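Local coordinates for uncharacterized protein (Neosartorya fumigata, PDB 5J5L) that binds arachidonic acid within an all-helical lipid-binding domain and is probably a constitutive cell-wall mannoprotein recognised as an antigen by the host, at residues I13-F27 with L76-K90. Sequence-based numbering, arbitrary orientation.
Sequences IKTDINTLTQHFNEF and LKPDIVTSLDAIVAK. With ACD (arachidonic acid), chain B.
Leu-76 opens the contact by setting CD2 against CB of Lys-14, 3.6 Å away, while its CD1 touches Ile-13 CG2, the two side chains crossing at about a right angle. One turn on, Asp-79 receives the Lys-14 ammonium group: NZ donates to OD2 at 3.0 Å, a salt bridge in which NZ approaches OD2 from its syn side, 25° out of the carboxylate plane. The lysine reaches it with a chain extended as far as a bend at chi4 (87°). The backbone oxygen of Asp-79 accepts a hydrogen bond from a water that also donates to Asn-18 OD1 and accepts from Thr-21 OG1. Ile-80 touches Ile-17 CD1 through CG1, and Ile-17 fits as a knob among Leu-76, Asp-79, Ile-80 and Ser-83. Ser-83 returns the packing as a knob among Ile-17, Leu-20, Thr-21 and Phe-24; its OG donates a weak bond to Thr-21 OG1. The axes of the two segments run nearly parallel, 21° apart, and approach to 8.5 Å, forming one wall of a helical bundle enclosing arachidonic acid, whose C16 lies 3.6 Å from Ser-83 OG. Ala-86 CB meets Phe-24 CB and Asn-25 OD1. Ile-87 then lays CB over the centre of the Phe-24 ring, a CH-pi contact 3.8 Å from the centroid, while the ring edge faces the lipid. Lys-90, bent at chi2 and chi4, folds CE to 3.3 Å from Phe-24 O, and its NZ donates to two waters, one bound to Asn-25 OD1 and Ala-86 O, the other to Asn-25 O.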
ATOM      1  N   ILE A  13      -3.815   5.228  -5.253  1.00 18.73           N
ATOM      2  CA  ILE A  13      -2.876   4.358  -4.539  1.00 18.21           C
ATOM      3  C   ILE A  13      -2.268   3.311  -5.491  1.00 17.50           C
ATOM      4  O   ILE A  13      -1.042   3.109  -5.504  1.00 17.25           O
ATOM      5  CB  ILE A  13      -3.548   3.695  -3.318  1.00 16.51           C
ATOM      6  CG1 ILE A  13      -3.863   4.765  -2.261  1.00 18.00           C
ATOM      7  CG2 ILE A  13      -2.672   2.592  -2.741  1.00 17.34           C
ATOM      8  CD1 ILE A  13      -4.917   4.355  -1.252  1.00 18.57           C
ATOM      9  N   LYS A  14      -3.116   2.679  -6.289  1.00 18.75           N
ATOM     10  CA  LYS A  14      -2.657   1.678  -7.257  1.00 19.23           C
ATOM     11  C   LYS A  14      -1.621   2.292  -8.191  1.00 19.31           C
ATOM     12  O   LYS A  14      -0.554   1.715  -8.441  1.00 20.02           O
ATOM     13  CB  LYS A  14      -3.838   1.154  -8.077  1.00 22.26           C
ATOM     14  CG  LYS A  14      -3.513  -0.054  -8.945  1.00 26.14           C
ATOM     15  CD  LYS A  14      -4.735  -0.456  -9.751  1.00 29.92           C
ATOM     16  CE  LYS A  14      -4.582  -1.813 -10.409  1.00 38.57           C
ATOM     17  NZ  LYS A  14      -5.000  -2.917  -9.498  1.00 42.53           N
ATOM     18  N   THR A  15      -1.937   3.466  -8.719  1.00 19.62           N
ATOM     19  CA  THR A  15      -0.997   4.164  -9.593  1.00 22.21           C
ATOM     20  C   THR A  15       0.329   4.462  -8.892  1.00 21.75           C
ATOM     21  O   THR A  15       1.401   4.208  -9.464  1.00 20.56           O
ATOM     22  CB  THR A  15      -1.646   5.425 -10.182  1.00 24.22           C
ATOM     23  OG1 THR A  15      -2.805   5.015 -10.899  1.00 26.69           O
ATOM     24  CG2 THR A  15      -0.700   6.139 -11.134  1.00 28.12           C
ATOM     25  N   ASP A  16       0.270   4.950  -7.647  1.00 19.33           N
ATOM     26  CA  ASP A  16       1.473   5.228  -6.856  1.00 19.29           C
ATOM     27  C   ASP A  16       2.356   3.987  -6.717  1.00 19.49           C
ATOM     28  O   ASP A  16       3.576   4.065  -6.879  1.00 19.47           O
ATOM     29  CB  ASP A  16       1.125   5.682  -5.436  1.00 20.15           C
ATOM     30  CG  ASP A  16       0.423   7.033  -5.365  1.00 22.80           C
ATOM     31  OD1 ASP A  16       0.527   7.893  -6.293  1.00 23.24           O
ATOM     32  OD2 ASP A  16      -0.211   7.267  -4.296  1.00 22.25           O
ATOM     33  N   ILE A  17       1.733   2.854  -6.374  1.00 17.62           N
ATOM     34  CA  ILE A  17       2.460   1.607  -6.164  1.00 17.53           C
ATOM     35  C   ILE A  17       3.176   1.190  -7.445  1.00 19.35           C
ATOM     36  O   ILE A  17       4.351   0.814  -7.407  1.00 19.22           O
ATOM     37  CB  ILE A  17       1.543   0.469  -5.674  1.00 17.92           C
ATOM     38  CG1 ILE A  17       1.022   0.767  -4.255  1.00 17.59           C
ATOM     39  CG2 ILE A  17       2.282  -0.865  -5.667  1.00 19.85           C
ATOM     40  CD1 ILE A  17      -0.234  -0.005  -3.883  1.00 19.45           C
ATOM     41  N   ASN A  18       2.475   1.259  -8.571  1.00 20.19           N
ATOM     42  CA  ASN A  18       3.068   0.805  -9.820  1.00 23.79           C
ATOM     43  C   ASN A  18       4.190   1.721 -10.273  1.00 23.29           C
ATOM     44  O   ASN A  18       5.183   1.254 -10.811  1.00 23.28           O
ATOM     45  CB  ASN A  18       1.981   0.611 -10.855  1.00 29.18           C
ATOM     46  CG  ASN A  18       1.095  -0.577 -10.505  1.00 37.28           C
ATOM     47  OD1 ASN A  18       1.583  -1.618 -10.017  1.00 37.07           O
ATOM     48  ND2 ASN A  18      -0.196  -0.432 -10.723  1.00 40.47           N
ATOM     49  N   THR A  19       4.070   3.007  -9.970  1.00 20.33           N
ATOM     50  CA  THR A  19       5.169   3.941 -10.203  1.00 23.64           C
ATOM     51  C   THR A  19       6.383   3.603  -9.332  1.00 21.68           C
ATOM     52  O   THR A  19       7.506   3.555  -9.825  1.00 23.29           O
ATOM     53  CB  THR A  19       4.711   5.391  -9.983  1.00 23.54           C
ATOM     54  OG1 THR A  19       3.618   5.662 -10.871  1.00 26.19           O
ATOM     55  CG2 THR A  19       5.851   6.367 -10.232  1.00 30.68           C
ATOM     56  N   LEU A  20       6.167   3.332  -8.056  1.00 19.32           N
ATOM     57  CA  LEU A  20       7.272   2.908  -7.194  1.00 20.09           C
ATOM     58  C   LEU A  20       8.007   1.677  -7.715  1.00 19.15           C
ATOM     59  O   LEU A  20       9.232   1.616  -7.698  1.00 21.00           O
ATOM     60  CB  LEU A  20       6.770   2.603  -5.780  1.00 20.62           C
ATOM     61  CG  LEU A  20       6.696   3.779  -4.836  1.00 26.58           C
ATOM     62  CD1 LEU A  20       6.073   3.319  -3.528  1.00 26.20           C
ATOM     63  CD2 LEU A  20       8.071   4.376  -4.562  1.00 22.62           C
ATOM     64  N   THR A  21       7.236   0.682  -8.145  1.00 19.23           N
ATOM     65  CA  THR A  21       7.801  -0.550  -8.674  1.00 20.12           C
ATOM     66  C   THR A  21       8.720  -0.247  -9.847  1.00 22.13           C
ATOM     67  O   THR A  21       9.792  -0.854  -9.994  1.00 21.35           O
ATOM     68  CB  THR A  21       6.703  -1.543  -9.097  1.00 21.50           C
ATOM     69  OG1 THR A  21       5.879  -1.852  -7.957  1.00 19.93           O
ATOM     70  CG2 THR A  21       7.292  -2.826  -9.641  1.00 25.29           C
ATOM     71  N   GLN A  22       8.282   0.676 -10.704  1.00 21.69           N
ATOM     72  CA  GLN A  22       9.116   1.116 -11.824  1.00 24.73           C
ATOM     73  C   GLN A  22      10.444   1.709 -11.355  1.00 21.78           C
ATOM     74  O   GLN A  22      11.506   1.431 -11.955  1.00 23.46           O
ATOM     75  CB  GLN A  22       8.362   2.119 -12.701  1.00 26.97           C
ATOM     76  CG  GLN A  22       7.262   1.518 -13.554  1.00 34.24           C
ATOM     77  CD  GLN A  22       6.543   2.572 -14.382  1.00 46.23           C
ATOM     78  OE1 GLN A  22       6.086   3.591 -13.857  1.00 53.23           O
ATOM     79  NE2 GLN A  22       6.441   2.331 -15.679  1.00 54.49           N
ATOM     80  N   HIS A  23      10.394   2.528 -10.307  1.00 20.21           N
ATOM     81  CA  HIS A  23      11.607   3.061  -9.686  1.00 20.29           C
ATOM     82  C   HIS A  23      12.505   1.939  -9.189  1.00 19.59           C
ATOM     83  O   HIS A  23      13.711   1.938  -9.469  1.00 20.66           O
ATOM     84  CB  HIS A  23      11.297   4.012  -8.531  1.00 20.19           C
ATOM     85  CG  HIS A  23      10.883   5.375  -8.977  1.00 21.49           C
ATOM     86  ND1 HIS A  23      11.777   6.410  -9.119  1.00 25.71           N
ATOM     87  CD2 HIS A  23       9.671   5.874  -9.313  1.00 25.79           C
ATOM     88  CE1 HIS A  23      11.139   7.485  -9.546  1.00 27.32           C
ATOM     89  NE2 HIS A  23       9.855   7.191  -9.657  1.00 28.25           N
ATOM     90  N   PHE A  24      11.922   0.985  -8.464  1.00 18.05           N
ATOM     91  CA  PHE A  24      12.711  -0.113  -7.893  1.00 18.60           C
ATOM     92  C   PHE A  24      13.456  -0.891  -8.958  1.00 19.73           C
ATOM     93  O   PHE A  24      14.643  -1.169  -8.808  1.00 21.46           O
ATOM     94  CB  PHE A  24      11.867  -1.094  -7.081  1.00 17.98           C
ATOM     95  CG  PHE A  24      11.115  -0.467  -5.932  1.00 17.08           C
ATOM     96  CD1 PHE A  24      11.571   0.680  -5.309  1.00 16.52           C
ATOM     97  CD2 PHE A  24       9.955  -1.047  -5.486  1.00 16.14           C
ATOM     98  CE1 PHE A  24      10.875   1.251  -4.255  1.00 17.08           C
ATOM     99  CE2 PHE A  24       9.257  -0.492  -4.434  1.00 17.43           C
ATOM    100  CZ  PHE A  24       9.709   0.664  -3.827  1.00 18.30           C
ATOM    101  N   ASN A  25      12.772  -1.198 -10.052  1.00 21.18           N
ATOM    102  CA  ASN A  25      13.353  -2.007 -11.121  1.00 24.03           C
ATOM    103  C   ASN A  25      14.507  -1.317 -11.854  1.00 27.38           C
ATOM    104  O   ASN A  25      15.381  -1.992 -12.415  1.00 30.86           O
ATOM    105  CB  ASN A  25      12.260  -2.442 -12.096  1.00 26.20           C
ATOM    106  CG  ASN A  25      11.317  -3.466 -11.490  1.00 27.46           C
ATOM    107  OD1 ASN A  25      11.710  -4.250 -10.621  1.00 29.47           O
ATOM    108  ND2 ASN A  25      10.092  -3.495 -11.970  1.00 28.05           N
ATOM    109  N   GLU A  26      14.537   0.018 -11.801  1.00 23.92           N
ATOM    110  CA  GLU A  26      15.631   0.814 -12.355  1.00 28.17           C
ATOM    111  C   GLU A  26      16.756   1.155 -11.372  1.00 24.22           C
ATOM    112  O   GLU A  26      17.761   1.711 -11.797  1.00 26.09           O
ATOM    113  CB  GLU A  26      15.105   2.149 -12.896  1.00 31.62           C
ATOM    114  CG  GLU A  26      14.216   2.056 -14.115  1.00 39.45           C
ATOM    115  CD  GLU A  26      13.549   3.387 -14.443  1.00 45.54           C
ATOM    116  OE1 GLU A  26      13.816   4.396 -13.737  1.00 47.26           O
ATOM    117  OE2 GLU A  26      12.741   3.415 -15.399  1.00 61.11           O
ATOM    118  N   PHE A  27      16.595   0.846 -10.083  1.00 22.66           N
ATOM    119  CA  PHE A  27      17.530   1.295  -9.054  1.00 22.44           C
ATOM    120  C   PHE A  27      18.913   0.680  -9.231  1.00 23.16           C
ATOM    121  O   PHE A  27      19.046  -0.551  -9.359  1.00 25.58           O
ATOM    122  CB  PHE A  27      16.983   0.954  -7.670  1.00 21.88           C
ATOM    123  CG  PHE A  27      17.787   1.513  -6.517  1.00 20.46           C
ATOM    124  CD1 PHE A  27      18.172   2.837  -6.478  1.00 21.80           C
ATOM    125  CD2 PHE A  27      18.066   0.710  -5.407  1.00 21.90           C
ATOM    126  CE1 PHE A  27      18.882   3.337  -5.404  1.00 22.14           C
ATOM    127  CE2 PHE A  27      18.784   1.208  -4.330  1.00 21.14           C
ATOM    128  CZ  PHE A  27      19.193   2.526  -4.331  1.00 22.51           C
ATOM    129  N   LEU A  76      -5.414  -4.430  -5.079  1.00 28.12           N
ATOM    130  CA  LEU A  76      -4.077  -3.925  -4.735  1.00 28.01           C
ATOM    131  C   LEU A  76      -3.088  -5.030  -4.324  1.00 24.34           C
ATOM    132  O   LEU A  76      -1.882  -4.836  -4.430  1.00 24.84           O
ATOM    133  CB  LEU A  76      -4.154  -2.864  -3.626  1.00 28.14           C
ATOM    134  CG  LEU A  76      -4.954  -1.593  -3.913  1.00 33.26           C
ATOM    135  CD1 LEU A  76      -5.062  -0.709  -2.672  1.00 33.35           C
ATOM    136  CD2 LEU A  76      -4.365  -0.807  -5.078  1.00 34.95           C
ATOM    137  N   LYS A  77      -3.585  -6.183  -3.865  1.00 26.79           N
ATOM    138  CA  LYS A  77      -2.724  -7.188  -3.245  1.00 26.77           C
ATOM    139  C   LYS A  77      -1.576  -7.637  -4.178  1.00 24.81           C
ATOM    140  O   LYS A  77      -0.404  -7.580  -3.784  1.00 25.43           O
ATOM    141  CB  LYS A  77      -3.537  -8.395  -2.744  1.00 30.73           C
ATOM    142  CG  LYS A  77      -2.703  -9.497  -2.090  1.00 34.17           C
ATOM    143  CD  LYS A  77      -3.387 -10.855  -2.154  1.00 40.99           C
ATOM    144  CE  LYS A  77      -4.672 -10.884  -1.350  1.00 47.57           C
ATOM    145  NZ  LYS A  77      -5.287 -12.239  -1.351  1.00 53.89           N
ATOM    146  N   PRO A  78      -1.905  -8.070  -5.411  1.00 27.02           N
ATOM    147  CA  PRO A  78      -0.791  -8.483  -6.279  1.00 26.13           C
ATOM    148  C   PRO A  78       0.165  -7.343  -6.627  1.00 24.90           C
ATOM    149  O   PRO A  78       1.360  -7.583  -6.806  1.00 24.50           O
ATOM    150  CB  PRO A  78      -1.481  -9.011  -7.542  1.00 31.22           C
ATOM    151  CG  PRO A  78      -2.872  -8.509  -7.483  1.00 31.19           C
ATOM    152  CD  PRO A  78      -3.211  -8.314  -6.040  1.00 28.95           C
ATOM    153  N   ASP A  79      -0.343  -6.117  -6.713  1.00 23.18           N
ATOM    154  CA  ASP A  79       0.520  -4.962  -6.979  1.00 24.48           C
ATOM    155  C   ASP A  79       1.470  -4.718  -5.817  1.00 21.03           C
ATOM    156  O   ASP A  79       2.650  -4.401  -6.007  1.00 19.45           O
ATOM    157  CB  ASP A  79      -0.295  -3.706  -7.259  1.00 25.65           C
ATOM    158  CG  ASP A  79      -1.167  -3.833  -8.501  1.00 34.28           C
ATOM    159  OD1 ASP A  79      -0.939  -4.751  -9.319  1.00 43.26           O
ATOM    160  OD2 ASP A  79      -2.085  -3.023  -8.639  1.00 37.91           O
ATOM    161  N   ILE A  80       0.959  -4.878  -4.598  1.00 19.68           N
ATOM    162  CA  ILE A  80       1.769  -4.709  -3.401  1.00 20.32           C
ATOM    163  C   ILE A  80       2.849  -5.781  -3.324  1.00 19.69           C
ATOM    164  O   ILE A  80       4.026  -5.476  -3.084  1.00 19.17           O
ATOM    165  CB  ILE A  80       0.872  -4.711  -2.139  1.00 19.29           C
ATOM    166  CG1 ILE A  80       0.002  -3.461  -2.129  1.00 21.44           C
ATOM    167  CG2 ILE A  80       1.705  -4.827  -0.857  1.00 19.82           C
ATOM    168  CD1 ILE A  80      -1.159  -3.544  -1.155  1.00 23.41           C
ATOM    169  N   VAL A  81       2.463  -7.040  -3.541  1.00 19.14           N
ATOM    170  CA  VAL A  81       3.415  -8.136  -3.519  1.00 20.59           C
ATOM    171  C   VAL A  81       4.500  -7.931  -4.592  1.00 20.65           C
ATOM    172  O   VAL A  81       5.694  -8.090  -4.314  1.00 19.39           O
ATOM    173  CB  VAL A  81       2.728  -9.496  -3.703  1.00 24.66           C
ATOM    174  CG1 VAL A  81       3.770 -10.593  -3.908  1.00 27.23           C
ATOM    175  CG2 VAL A  81       1.844  -9.809  -2.499  1.00 25.75           C
ATOM    176  N   THR A  82       4.086  -7.541  -5.795  1.00 20.89           N
ATOM    177  CA  THR A  82       5.041  -7.265  -6.878  1.00 22.00           C
ATOM    178  C   THR A  82       6.019  -6.144  -6.480  1.00 18.42           C
ATOM    179  O   THR A  82       7.238  -6.246  -6.709  1.00 18.97           O
ATOM    180  CB  THR A  82       4.299  -6.915  -8.190  1.00 23.35           C
ATOM    181  OG1 THR A  82       3.548  -8.057  -8.640  1.00 26.87           O
ATOM    182  CG2 THR A  82       5.277  -6.489  -9.295  1.00 26.07           C
ATOM    183  N   SER A  83       5.492  -5.089  -5.870  1.00 18.23           N
ATOM    184  CA  SER A  83       6.306  -3.938  -5.480  1.00 16.80           C
ATOM    185  C   SER A  83       7.294  -4.309  -4.390  1.00 15.57           C
ATOM    186  O   SER A  83       8.496  -3.968  -4.467  1.00 15.91           O
ATOM    187  CB  SER A  83       5.403  -2.767  -5.044  1.00 16.02           C
ATOM    188  OG  SER A  83       6.111  -1.549  -4.985  1.00 17.80           O
ATOM    189  N   LEU A  84       6.813  -5.034  -3.387  1.00 16.81           N
ATOM    190  CA  LEU A  84       7.671  -5.507  -2.313  1.00 15.12           C
ATOM    191  C   LEU A  84       8.753  -6.453  -2.845  1.00 16.58           C
ATOM    192  O   LEU A  84       9.921  -6.338  -2.453  1.00 17.56           O
ATOM    193  CB  LEU A  84       6.844  -6.184  -1.236  1.00 15.69           C
ATOM    194  CG  LEU A  84       5.968  -5.222  -0.415  1.00 17.38           C
ATOM    195  CD1 LEU A  84       5.010  -5.991   0.458  1.00 19.11           C
ATOM    196  CD2 LEU A  84       6.842  -4.291   0.414  1.00 19.90           C
ATOM    197  N   ASP A  85       8.377  -7.349  -3.761  1.00 18.46           N
ATOM    198  CA  ASP A  85       9.359  -8.243  -4.393  1.00 19.75           C
ATOM    199  C   ASP A  85      10.447  -7.428  -5.090  1.00 19.27           C
ATOM    200  O   ASP A  85      11.623  -7.777  -5.041  1.00 19.65           O
ATOM    201  CB  ASP A  85       8.712  -9.173  -5.430  1.00 21.13           C
ATOM    202  CG  ASP A  85       7.888 -10.311  -4.799  1.00 29.07           C
ATOM    203  OD1 ASP A  85       8.040 -10.569  -3.590  1.00 26.64           O
ATOM    204  OD2 ASP A  85       7.097 -10.965  -5.525  1.00 28.03           O
ATOM    205  N   ALA A  86      10.043  -6.352  -5.743  1.00 18.37           N
ATOM    206  CA  ALA A  86      10.970  -5.527  -6.535  1.00 20.39           C
ATOM    207  C   ALA A  86      12.008  -4.805  -5.691  1.00 18.41           C
ATOM    208  O   ALA A  86      13.169  -4.741  -6.079  1.00 19.78           O
ATOM    209  CB  ALA A  86      10.199  -4.532  -7.373  1.00 19.58           C
ATOM    210  N   ILE A  87      11.597  -4.249  -4.549  1.00 17.92           N
ATOM    211  CA  ILE A  87      12.563  -3.614  -3.642  1.00 15.54           C
ATOM    212  C   ILE A  87      13.449  -4.652  -2.945  1.00 15.33           C
ATOM    213  O   ILE A  87      14.667  -4.450  -2.806  1.00 15.73           O
ATOM    214  CB  ILE A  87      11.905  -2.625  -2.648  1.00 16.25           C
ATOM    215  CG1 ILE A  87      12.980  -1.880  -1.836  1.00 16.22           C
ATOM    216  CG2 ILE A  87      10.936  -3.291  -1.703  1.00 18.19           C
ATOM    217  CD1 ILE A  87      13.871  -1.001  -2.672  1.00 20.16           C
ATOM    218  N   VAL A  88      12.870  -5.793  -2.560  1.00 15.92           N
ATOM    219  CA  VAL A  88      13.650  -6.883  -1.974  1.00 16.63           C
ATOM    220  C   VAL A  88      14.764  -7.334  -2.950  1.00 18.56           C
ATOM    221  O   VAL A  88      15.907  -7.575  -2.544  1.00 20.30           O
ATOM    222  CB  VAL A  88      12.743  -8.067  -1.586  1.00 19.51           C
ATOM    223  CG1 VAL A  88      13.531  -9.350  -1.349  1.00 25.37           C
ATOM    224  CG2 VAL A  88      11.947  -7.708  -0.339  1.00 19.62           C
ATOM    225  N   ALA A  89      14.410  -7.424  -4.234  1.00 20.44           N
ATOM    226  CA  ALA A  89      15.350  -7.835  -5.285  1.00 21.54           C
ATOM    227  C   ALA A  89      16.541  -6.885  -5.401  1.00 21.07           C
ATOM    228  O   ALA A  89      17.613  -7.279  -5.889  1.00 25.74           O
ATOM    229  CB  ALA A  89      14.624  -7.930  -6.629  1.00 22.34           C
ATOM    230  N   LYS A  90      16.345  -5.645  -4.961  1.00 19.60           N
ATOM    231  CA  LYS A  90      17.397  -4.636  -4.993  1.00 19.77           C
ATOM    232  C   LYS A  90      18.064  -4.426  -3.638  1.00 18.98           C
ATOM    233  O   LYS A  90      18.719  -3.405  -3.432  1.00 20.02           O
ATOM    234  CB  LYS A  90      16.810  -3.317  -5.490  1.00 20.16           C
ATOM    235  CG  LYS A  90      16.363  -3.345  -6.941  1.00 22.92           C
ATOM    236  CD  LYS A  90      17.549  -3.365  -7.906  1.00 25.38           C
ATOM    237  CE  LYS A  90      17.118  -3.225  -9.353  1.00 32.51           C
ATOM    238  NZ  LYS A  90      16.330  -4.390  -9.842  1.00 38.55           N
TER
HETATM  239  C1  ACD B 201      14.711   3.283  -5.475  1.00 27.42           C
HETATM  240  C2  ACD B 201      14.388   3.210  -4.002  1.00 31.68           C
HETATM  241  C3  ACD B 201      15.525   2.540  -3.256  1.00 28.01           C
HETATM  242  C4  ACD B 201      15.377   2.748  -1.748  1.00 25.88           C
HETATM  243  C5  ACD B 201      15.237   4.218  -1.432  1.00 26.26           C
HETATM  244  C6  ACD B 201      14.189   4.778  -0.800  1.00 31.13           C
HETATM  245  C7  ACD B 201      13.023   4.000  -0.242  1.00 31.60           C
HETATM  246  C8  ACD B 201      11.767   4.135  -1.088  1.00 28.17           C
HETATM  247  C9  ACD B 201      10.884   3.140  -1.272  1.00 30.21           C
HETATM  248  C10 ACD B 201      11.018   1.731  -0.721  1.00 31.75           C
HETATM  249  C11 ACD B 201      10.207   1.555   0.536  1.00 33.07           C
HETATM  250  C12 ACD B 201       9.147   0.751   0.693  1.00 29.85           C
HETATM  251  C13 ACD B 201       8.506  -0.135  -0.356  1.00 33.78           C
HETATM  252  C14 ACD B 201       7.445   0.723  -1.022  1.00 35.32           C
HETATM  253  C15 ACD B 201       6.284   0.266  -1.502  1.00 34.43           C
HETATM  254  C16 ACD B 201       5.871  -1.177  -1.429  1.00 28.08           C
HETATM  255  C17 ACD B 201       4.365  -1.275  -1.625  1.00 33.63           C
HETATM  256  C18 ACD B 201       3.601  -0.693  -0.449  1.00 31.92           C
HETATM  257  C19 ACD B 201       2.117  -0.937  -0.586  1.00 35.08           C
HETATM  258  C20 ACD B 201       1.261   0.073   0.132  1.00 30.70           C
HETATM  259  O1  ACD B 201      14.347   2.306  -6.144  1.00 26.69           O
HETATM  260  O2  ACD B 201      15.277   4.280  -5.964  1.00 28.46           O
HETATM  261  O   HOH W   1       3.597  -3.099  -8.399  1.00 23.42           O
HETATM  262  O   HOH W   2      13.726  -4.974  -8.766  1.00 22.73           O
HETATM  263  O   HOH W   3      15.569  -4.947 -12.532  1.00 42.59           O